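Local coordinates for uncharacterized protein (Enterococcus faecalis, PDB 3PM7) that is of unknown function but belongs to the PC4 transcriptional coactivator family, consistent with binding of single-stranded DNA, at residues I55-N59 against E60-E64. Sequence-based numbering, arbitrary orientation.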
ATOM      1  N   ILE A  55      -4.375   1.290  -3.043  1.00 33.85           N
ATOM      2  CA  ILE A  55      -5.147   0.793  -1.912  1.00 32.86           C
ATOM      3  C   ILE A  55      -5.163   1.852  -0.801  1.00 35.89           C
ATOM      4  O   ILE A  55      -4.192   2.568  -0.587  1.00 33.57           O
ATOM      5  CB  ILE A  55      -4.536  -0.541  -1.406  1.00 47.01           C
ATOM      6  CG1 ILE A  55      -5.440  -1.223  -0.389  1.00 50.63           C
ATOM      7  CG2 ILE A  55      -3.140  -0.320  -0.811  1.00 45.82           C
ATOM      8  CD1 ILE A  55      -5.009  -2.639  -0.086  1.00 53.67           C
ATOM      9  N   THR A  56      -6.273   1.962  -0.099  1.00 34.15           N
ATOM     10  CA  THR A  56      -6.344   2.885   1.029  1.00 42.19           C
ATOM     11  C   THR A  56      -6.160   2.069   2.310  1.00 46.16           C
ATOM     12  O   THR A  56      -6.558   0.908   2.369  1.00 48.99           O
ATOM     13  CB  THR A  56      -7.684   3.633   1.022  1.00 46.46           C
ATOM     14  OG1 THR A  56      -7.902   4.169  -0.290  1.00 46.48           O
ATOM     15  CG2 THR A  56      -7.675   4.790   2.018  1.00 49.29           C
ATOM     16  N   LEU A  57      -5.510   2.641   3.315  1.00 37.38           N
ATOM     17  CA  LEU A  57      -5.414   1.957   4.602  1.00 39.81           C
ATOM     18  C   LEU A  57      -6.203   2.713   5.660  1.00 48.79           C
ATOM     19  O   LEU A  57      -5.901   3.873   5.944  1.00 48.89           O
ATOM     20  CB  LEU A  57      -3.963   1.833   5.047  1.00 39.87           C
ATOM     21  CG  LEU A  57      -3.093   0.988   4.115  1.00 46.57           C
ATOM     22  CD1 LEU A  57      -1.628   1.079   4.503  1.00 49.43           C
ATOM     23  CD2 LEU A  57      -3.579  -0.455   4.130  1.00 43.91           C
ATOM     24  N   THR A  58      -7.207   2.069   6.244  1.00 52.66           N
ATOM     25  CA  THR A  58      -7.860   2.662   7.406  1.00 57.26           C
ATOM     26  C   THR A  58      -6.759   2.827   8.438  1.00 59.11           C
ATOM     27  O   THR A  58      -5.662   2.286   8.267  1.00 57.88           O
ATOM     28  CB  THR A  58      -8.942   1.754   7.973  1.00 58.57           C
ATOM     29  OG1 THR A  58      -8.328   0.572   8.502  1.00 60.70           O
ATOM     30  CG2 THR A  58      -9.930   1.366   6.887  1.00 58.08           C
ATOM     31  N   ASN A  59      -7.020   3.574   9.501  1.00 58.44           N
ATOM     32  CA  ASN A  59      -5.963   3.838  10.475  1.00 61.79           C
ATOM     33  C   ASN A  59      -5.600   2.595  11.293  1.00 58.66           C
ATOM     34  O   ASN A  59      -4.481   2.481  11.808  1.00 51.85           O
ATOM     35  CB  ASN A  59      -6.341   5.012  11.378  1.00 67.72           C
ATOM     36  CG  ASN A  59      -6.539   6.293  10.595  1.00 70.50           C
ATOM     37  OD1 ASN A  59      -5.587   7.032  10.338  1.00 69.43           O
ATOM     38  ND2 ASN A  59      -7.777   6.550  10.189  1.00 71.08           N
ATOM     39  N   GLU A  60      -6.549   1.666  11.390  1.00 59.13           N
ATOM     40  CA  GLU A  60      -6.320   0.407  12.084  1.00 64.49           C
ATOM     41  C   GLU A  60      -5.381  -0.490  11.269  1.00 62.54           C
ATOM     42  O   GLU A  60      -4.504  -1.152  11.825  1.00 62.24           O
ATOM     43  CB  GLU A  60      -7.650  -0.304  12.394  1.00 73.12           C
ATOM     44  CG  GLU A  60      -8.236  -1.137  11.247  1.00 77.34           C
ATOM     45  CD  GLU A  60      -9.477  -0.521  10.595  1.00 79.84           C
ATOM     46  OE1 GLU A  60      -9.998   0.507  11.108  1.00 83.69           O
ATOM     47  OE2 GLU A  60      -9.927  -1.076   9.561  1.00 74.45           O
ATOM     48  N   GLU A  61      -5.561  -0.494   9.950  1.00 56.30           N
ATOM     49  CA  GLU A  61      -4.690  -1.240   9.051  1.00 53.71           C
ATOM     50  C   GLU A  61      -3.295  -0.631   8.995  1.00 51.92           C
ATOM     51  O   GLU A  61      -2.294  -1.350   8.943  1.00 47.86           O
ATOM     52  CB  GLU A  61      -5.296  -1.299   7.651  1.00 44.38           C
ATOM     53  CG  GLU A  61      -6.675  -1.905   7.650  1.00 45.96           C
ATOM     54  CD  GLU A  61      -7.348  -1.808   6.296  1.00 49.17           C
ATOM     55  OE1 GLU A  61      -7.094  -0.815   5.574  1.00 44.43           O
ATOM     56  OE2 GLU A  61      -8.123  -2.728   5.953  1.00 52.30           O
ATOM     57  N   PHE A  62      -3.222   0.694   9.009  1.00 47.79           N
ATOM     58  CA  PHE A  62      -1.923   1.338   8.911  1.00 49.27           C
ATOM     59  C   PHE A  62      -1.095   1.140  10.173  1.00 52.01           C
ATOM     60  O   PHE A  62       0.133   1.131  10.117  1.00 48.27           O
ATOM     61  CB  PHE A  62      -2.030   2.841   8.598  1.00 50.25           C
ATOM     62  CG  PHE A  62      -0.706   3.450   8.286  1.00 47.98           C
ATOM     63  CD1 PHE A  62      -0.005   4.160   9.255  1.00 47.66           C
ATOM     64  CD2 PHE A  62      -0.118   3.245   7.044  1.00 43.37           C
ATOM     65  CE1 PHE A  62       1.243   4.693   8.973  1.00 45.37           C
ATOM     66  CE2 PHE A  62       1.136   3.770   6.750  1.00 43.82           C
ATOM     67  CZ  PHE A  62       1.822   4.495   7.720  1.00 44.88           C
ATOM     68  N   ALA A  63      -1.765   1.012  11.315  1.00 54.93           N
ATOM     69  CA  ALA A  63      -1.047   0.783  12.560  1.00 55.01           C
ATOM     70  C   ALA A  63      -0.504  -0.638  12.552  1.00 56.54           C
ATOM     71  O   ALA A  63       0.641  -0.864  12.928  1.00 61.25           O
ATOM     72  CB  ALA A  63      -1.945   1.017  13.766  1.00 53.12           C
ATOM     73  N   GLU A  64      -1.327  -1.587  12.112  1.00 59.47           N
ATOM     74  CA  GLU A  64      -0.910  -2.987  11.951  1.00 63.11           C
ATOM     75  C   GLU A  64       0.215  -3.160  10.938  1.00 58.98           C
ATOM     76  O   GLU A  64       1.132  -3.941  11.153  1.00 64.55           O
ATOM     77  CB  GLU A  64      -2.094  -3.859  11.537  1.00 68.97           C
ATOM     78  CG  GLU A  64      -3.042  -4.197  12.674  1.00 78.79           C
ATOM     79  CD  GLU A  64      -2.458  -5.214  13.643  1.00 87.85           C
ATOM     80  OE1 GLU A  64      -1.400  -5.813  13.329  1.00 89.54           O
ATOM     81  OE2 GLU A  64      -3.065  -5.415  14.721  1.00 91.28           O
TER
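E61 OE1 is gripped from two chains: it accepts the backbone N-H of T58 (N to OE1 3.0 Å) and forms a salt bridge with K25 of the second subunit. The T58 N-H comes in well above the carboxylate plane, 37° out of it, in a moderately bent bond. E61 can reach back over the start of its own helix because CG stands beside its backbone N (chi1 -57°) and the chain then runs out extended, carrying OE1 to within 3.4 Å of L57 CA. The return half of the exchange is E61 N to T58 OG1 at 3.3 Å, a long bond whose exact geometry is less certain because OG1 is modelled very close to the E60 carboxylate. In a capping box the N-cap side chain takes the N-H of the third helical residue, whose own side chain takes the N-H of the N-cap; T58 and E61 are a case of it, at the start of helix 59-71 directly after strand 54-57, the last strand of the antiparallel sheet. Strand and helix segments run nearly at right angles, 87°, and the chain turns between them within a residue or two. The first helical bonds follow, F62 N to T58 O at 3.0 Å and A63 N to N59 O at 3.1 Å. Beside the cap, L57 CD1 abuts the edge of the F62 ring near its plane, 3.7 Å from F62 CD2; the same ring stacks with F39 of the adjoining strand 38-44. E61 OE2 is hydrogen-bonded to the S17 hydroxyl of the second subunit.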